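PDB 4AN8: CRISPR-associated protein CasA/Cse1 from Thermus thermophilus, which is a subunit of the Cascade ribonucleoprotein complex of CRISPR adaptive immunity, which probably targets invading nucleic acids from viruses, plasmids and other mobile elements. Local coordinates for residues D183-T195 with M281-L295. Sequence-based numbering, arbitrary orientation. Where two conformers were deposited one is given.
Sequences DAPVARPALFLPT and MVAQRLDAKGNLLVL
Met281 and Phe192 are joined by a backbone bond, and each side chain lies against the other's backbone, Met281 CG near Phe192 O and Phe192 CD1 near Met281 O. Phe192 N donates to Met281 O at 2.8 Å, nearly straight (168°) and in the carbonyl plane on a lone pair. The same oxygen lies at the edge of the Phe192 ring, 3.3 Å from CD1; chi1 of -67° sets CG beside the backbone N, which brings ring edge and carbonyl together. Farther along the ring, CE1 packs on Ala283 CB at 3.6 Å, and CZ touches Leu295 CD2. On the other side of the hydrogen bond, the extended Met281 chain runs alongside Leu193, Met281 CE to Leu193 CD1 3.9 Å, and reaches towards helices 50-67 and 199-206.

A second backbone bond, Ala190 N to Leu295 O (2.9 Å, 173°), is equally straight, although its donor is tilted from the carbonyl plane. Beside the second bond sits a water that accepts from Ala283 N at 2.9 Å and lies within hydrogen-bonding distance of Ala190 O and Leu295 O, bridging buried backbone. Pro189 closes this end: its CG meets Val282 CG2 at 3.7 Å, and its CB also packs against Val294.

Leu191, Leu193 and Thr195 pair with strand 342-351, while Phe192 N turns the other way to Met281. The contact thus fixes the base of a beta hairpin, strands 284-286 and 292-294 with a type I turn at Asp287-Gly290, against the edge of a three-stranded antiparallel sheet.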
loop_
_atom_site.group_PDB
_atom_site.type_symbol
_atom_site.label_atom_id
_atom_site.label_comp_id
_atom_site.label_asym_id
_atom_site.label_seq_id
_atom_site.Cartn_x
_atom_site.Cartn_y
_atom_site.Cartn_z
ATOM N N ASP A 183 4.833 -13.329 -8.654
ATOM C CA ASP A 183 4.644 -12.050 -7.980
ATOM C C ASP A 183 5.588 -11.933 -6.784
ATOM O O ASP A 183 5.757 -12.885 -6.006
ATOM C CB ASP A 183 3.217 -11.934 -7.433
ATOM C CG ASP A 183 2.180 -11.670 -8.500
ATOM O OD1 ASP A 183 2.527 -11.417 -9.670
ATOM O OD2 ASP A 183 0.985 -11.698 -8.153
ATOM N N ALA A 184 6.191 -10.765 -6.645
ATOM C CA ALA A 184 6.865 -10.407 -5.415
ATOM C C ALA A 184 5.763 -10.323 -4.377
ATOM O O ALA A 184 4.575 -10.327 -4.742
ATOM C CB ALA A 184 7.585 -9.080 -5.582
ATOM N N PRO A 185 6.123 -10.271 -3.083
ATOM C CA PRO A 185 5.113 -10.503 -2.034
ATOM C C PRO A 185 3.979 -9.489 -1.946
ATOM O O PRO A 185 2.865 -9.865 -1.572
ATOM C CB PRO A 185 5.925 -10.461 -0.729
ATOM C CG PRO A 185 7.313 -10.729 -1.123
ATOM C CD PRO A 185 7.493 -10.217 -2.537
ATOM N N VAL A 186 4.235 -8.217 -2.229
ATOM C CA VAL A 186 3.157 -7.245 -2.144
ATOM C C VAL A 186 2.843 -6.588 -3.475
ATOM O O VAL A 186 2.372 -5.470 -3.517
ATOM C CB VAL A 186 3.389 -6.183 -1.018
ATOM C CG1 VAL A 186 3.133 -6.821 0.362
ATOM C CG2 VAL A 186 4.793 -5.579 -1.113
ATOM N N ALA A 187 3.079 -7.301 -4.565
ATOM C CA ALA A 187 2.706 -6.818 -5.894
ATOM C C ALA A 187 1.230 -6.408 -6.011
ATOM O O ALA A 187 0.917 -5.409 -6.677
ATOM C CB ALA A 187 3.038 -7.863 -6.947
ATOM N N ARG A 188 0.343 -7.169 -5.365
ATOM C CA ARG A 188 -1.108 -7.020 -5.544
ATOM C C ARG A 188 -1.850 -6.243 -4.448
ATOM O O ARG A 188 -2.780 -5.503 -4.745
ATOM C CB ARG A 188 -1.795 -8.395 -5.692
ATOM C CG ARG A 188 -1.139 -9.357 -6.666
ATOM C CD ARG A 188 -1.078 -8.738 -8.056
ATOM N NE ARG A 188 -0.229 -9.513 -8.961
ATOM C CZ ARG A 188 -0.119 -9.286 -10.267
ATOM N NH1 ARG A 188 -0.796 -8.303 -10.863
ATOM N NH2 ARG A 188 0.679 -10.043 -10.983
ATOM N N PRO A 189 -1.489 -6.463 -3.168
ATOM C CA PRO A 189 -2.421 -5.966 -2.162
ATOM C C PRO A 189 -2.186 -4.517 -1.858
ATOM O O PRO A 189 -1.087 -3.999 -2.080
ATOM C CB PRO A 189 -2.092 -6.809 -0.920
ATOM C CG PRO A 189 -0.664 -7.202 -1.120
ATOM C CD PRO A 189 -0.459 -7.344 -2.594
ATOM N N ALA A 190 -3.220 -3.884 -1.337
ATOM C CA ALA A 190 -3.122 -2.532 -0.830
ATOM C C ALA A 190 -2.451 -2.587 0.535
ATOM O O ALA A 190 -2.788 -3.432 1.346
ATOM C CB ALA A 190 -4.515 -1.951 -0.709
ATOM N N LEU A 191 -1.502 -1.700 0.793
ATOM C CA LEU A 191 -0.802 -1.719 2.081
ATOM C C LEU A 191 -1.337 -0.659 3.052
ATOM O O LEU A 191 -1.442 0.520 2.690
ATOM C CB LEU A 191 0.696 -1.522 1.866
ATOM C CG LEU A 191 1.306 -2.591 0.941
ATOM C CD1 LEU A 191 2.820 -2.355 0.782
ATOM C CD2 LEU A 191 1.023 -4.013 1.462
ATOM N N PHE A 192 -1.671 -1.085 4.271
ATOM C CA PHE A 192 -2.131 -0.162 5.309
ATOM C C PHE A 192 -0.978 0.352 6.158
ATOM O O PHE A 192 -0.299 -0.421 6.861
ATOM C CB PHE A 192 -3.205 -0.795 6.193
ATOM C CG PHE A 192 -4.486 -1.054 5.471
ATOM C CD1 PHE A 192 -4.582 -2.091 4.555
ATOM C CD2 PHE A 192 -5.596 -0.250 5.686
ATOM C CE1 PHE A 192 -5.764 -2.336 3.884
ATOM C CE2 PHE A 192 -6.794 -0.484 5.001
ATOM C CZ PHE A 192 -6.879 -1.529 4.104
ATOM N N LEU A 193 -0.767 1.661 6.096
ATOM C CA LEU A 193 0.318 2.279 6.845
ATOM C C LEU A 193 -0.163 3.421 7.722
ATOM O O LEU A 193 -0.166 4.572 7.300
ATOM C CB LEU A 193 1.404 2.787 5.887
ATOM C CG LEU A 193 2.591 3.431 6.593
ATOM C CD1 LEU A 193 3.658 2.369 6.894
ATOM C CD2 LEU A 193 3.160 4.587 5.769
ATOM N N PRO A 194 -0.583 3.111 8.953
ATOM C CA PRO A 194 -0.936 4.176 9.890
ATOM C C PRO A 194 0.239 5.134 10.052
ATOM O O PRO A 194 1.404 4.726 9.972
ATOM C CB PRO A 194 -1.176 3.429 11.194
ATOM C CG PRO A 194 -1.597 2.085 10.760
ATOM C CD PRO A 194 -0.774 1.777 9.538
ATOM N N THR A 195 -0.075 6.406 10.266
ATOM C CA THR A 195 0.924 7.451 10.193
ATOM C C THR A 195 0.708 8.438 11.326
ATOM O O THR A 195 -0.437 8.808 11.628
ATOM C CB THR A 195 0.860 8.147 8.818
ATOM O OG1 THR A 195 1.470 7.293 7.837
ATOM C CG2 THR A 195 1.578 9.452 8.827
ATOM N N MET A 281 0.611 -5.549 6.792
ATOM C CA MET A 281 0.035 -4.380 6.137
ATOM C C MET A 281 -1.138 -4.726 5.226
ATOM O O MET A 281 -1.749 -3.846 4.601
ATOM C CB MET A 281 1.108 -3.608 5.386
ATOM C CG MET A 281 2.070 -2.878 6.330
ATOM S SD MET A 281 3.472 -2.182 5.420
ATOM C CE MET A 281 4.437 -1.490 6.781
ATOM N N VAL A 282 -1.467 -6.015 5.163
ATOM C CA VAL A 282 -2.422 -6.490 4.187
ATOM C C VAL A 282 -3.734 -6.864 4.850
ATOM O O VAL A 282 -3.738 -7.502 5.894
ATOM C CB VAL A 282 -1.848 -7.716 3.438
ATOM C CG1 VAL A 282 -2.917 -8.395 2.603
ATOM C CG2 VAL A 282 -0.640 -7.302 2.605
ATOM N N ALA A 283 -4.849 -6.465 4.241
ATOM C CA ALA A 283 -6.185 -6.779 4.729
ATOM C C ALA A 283 -6.904 -7.763 3.798
ATOM O O ALA A 283 -6.526 -7.942 2.644
ATOM C CB ALA A 283 -6.977 -5.537 4.859
ATOM N N GLN A 284 -7.948 -8.413 4.293
ATOM C CA GLN A 284 -8.646 -9.387 3.466
ATOM C C GLN A 284 -10.155 -9.220 3.560
ATOM O O GLN A 284 -10.675 -8.623 4.519
ATOM C CB GLN A 284 -8.224 -10.816 3.818
ATOM C CG GLN A 284 -6.843 -11.204 3.288
ATOM C CD GLN A 284 -6.433 -12.619 3.690
ATOM O OE1 GLN A 284 -6.685 -13.054 4.812
ATOM N NE2 GLN A 284 -5.813 -13.348 2.760
ATOM N N ARG A 285 -10.832 -9.750 2.546
ATOM C CA ARG A 285 -12.277 -9.675 2.426
ATOM C C ARG A 285 -12.781 -10.993 1.817
ATOM O O ARG A 285 -11.995 -11.753 1.219
ATOM C CB ARG A 285 -12.617 -8.487 1.522
ATOM C CG ARG A 285 -14.069 -8.315 1.215
ATOM C CD ARG A 285 -14.305 -7.736 -0.182
ATOM N NE ARG A 285 -15.728 -7.786 -0.508
ATOM C CZ ARG A 285 -16.479 -6.726 -0.780
ATOM N NH1 ARG A 285 -15.947 -5.509 -0.803
ATOM N NH2 ARG A 285 -17.767 -6.888 -1.041
ATOM N N LEU A 286 -14.069 -11.273 1.935
ATOM C CA LEU A 286 -14.638 -12.442 1.254
ATOM C C LEU A 286 -15.179 -12.050 -0.119
ATOM O O LEU A 286 -15.710 -10.957 -0.283
ATOM C CB LEU A 286 -15.766 -13.064 2.077
ATOM C CG LEU A 286 -15.358 -13.717 3.407
ATOM C CD1 LEU A 286 -16.546 -14.378 4.069
ATOM C CD2 LEU A 286 -14.232 -14.719 3.185
ATOM N N ASP A 287 -15.042 -12.926 -1.107
ATOM C CA ASP A 287 -15.754 -12.714 -2.367
ATOM C C ASP A 287 -17.165 -13.298 -2.240
ATOM O O ASP A 287 -17.555 -13.774 -1.167
ATOM C CB ASP A 287 -15.010 -13.319 -3.565
ATOM C CG ASP A 287 -15.021 -14.835 -3.560
ATOM O OD1 ASP A 287 -15.798 -15.424 -2.777
ATOM O OD2 ASP A 287 -14.256 -15.437 -4.347
ATOM N N ALA A 288 -17.927 -13.264 -3.329
ATOM C CA ALA A 288 -19.291 -13.771 -3.290
ATOM C C ALA A 288 -19.350 -15.268 -2.963
ATOM O O ALA A 288 -20.346 -15.740 -2.424
ATOM C CB ALA A 288 -20.026 -13.456 -4.585
ATOM N N LYS A 289 -18.293 -16.018 -3.262
ATOM C CA LYS A 289 -18.304 -17.397 -2.907
ATOM C C LYS A 289 -17.659 -17.737 -1.561
ATOM O O LYS A 289 -17.417 -18.883 -1.274
ATOM C CB LYS A 289 -17.642 -18.219 -3.991
ATOM C CG LYS A 289 -17.685 -19.699 -3.707
ATOM C CD LYS A 289 -17.075 -20.504 -4.799
ATOM C CE LYS A 289 -17.108 -21.993 -4.480
ATOM N NZ LYS A 289 -16.502 -22.759 -5.572
ATOM N N GLY A 290 -17.364 -16.737 -0.735
ATOM C CA GLY A 290 -16.677 -17.011 0.517
ATOM C C GLY A 290 -15.209 -17.412 0.383
ATOM O O GLY A 290 -14.655 -18.092 1.252
ATOM N N ASN A 291 -14.563 -17.003 -0.704
ATOM C CA ASN A 291 -13.104 -17.100 -0.783
ATOM C C ASN A 291 -12.464 -15.836 -0.211
ATOM O O ASN A 291 -12.972 -14.742 -0.437
ATOM C CB ASN A 291 -12.652 -17.285 -2.233
ATOM C CG ASN A 291 -13.052 -18.629 -2.799
ATOM O OD1 ASN A 291 -13.858 -18.706 -3.728
ATOM N ND2 ASN A 291 -12.491 -19.700 -2.240
ATOM N N LEU A 292 -11.369 -15.986 0.535
ATOM C CA LEU A 292 -10.623 -14.824 1.038
ATOM C C LEU A 292 -9.734 -14.195 -0.031
ATOM O O LEU A 292 -8.916 -14.865 -0.659
ATOM C CB LEU A 292 -9.785 -15.171 2.273
ATOM C CG LEU A 292 -10.555 -15.249 3.596
ATOM C CD1 LEU A 292 -9.696 -15.881 4.676
ATOM C CD2 LEU A 292 -11.036 -13.885 4.027
ATOM N N LEU A 293 -9.910 -12.895 -0.229
ATOM C CA LEU A 293 -9.103 -12.142 -1.182
ATOM C C LEU A 293 -8.467 -10.972 -0.450
ATOM O O LEU A 293 -9.071 -10.404 0.453
ATOM C CB LEU A 293 -9.988 -11.607 -2.310
ATOM C CG LEU A 293 -10.333 -12.511 -3.492
ATOM C CD1 LEU A 293 -10.728 -13.903 -3.054
ATOM C CD2 LEU A 293 -11.457 -11.880 -4.278
ATOM N N VAL A 294 -7.263 -10.597 -0.859
ATOM C CA VAL A 294 -6.608 -9.413 -0.322
ATOM C C VAL A 294 -7.321 -8.139 -0.779
ATOM O O VAL A 294 -7.837 -8.083 -1.892
ATOM C CB VAL A 294 -5.121 -9.386 -0.723
ATOM C CG1 VAL A 294 -4.411 -10.633 -0.172
ATOM C CG2 VAL A 294 -4.950 -9.300 -2.260
ATOM N N LEU A 295 -7.400 -7.129 0.082
ATOM C CA LEU A 295 -7.864 -5.828 -0.380
ATOM C C LEU A 295 -6.840 -5.286 -1.357
ATOM O O LEU A 295 -5.629 -5.445 -1.183
ATOM C CB LEU A 295 -8.113 -4.841 0.758
ATOM C CG LEU A 295 -9.576 -4.798 1.201
ATOM C CD1 LEU A 295 -9.960 -6.172 1.799
ATOM C CD2 LEU A 295 -9.813 -3.681 2.185
HETATM O O HOH W 1 -4.725 -5.159 1.696
#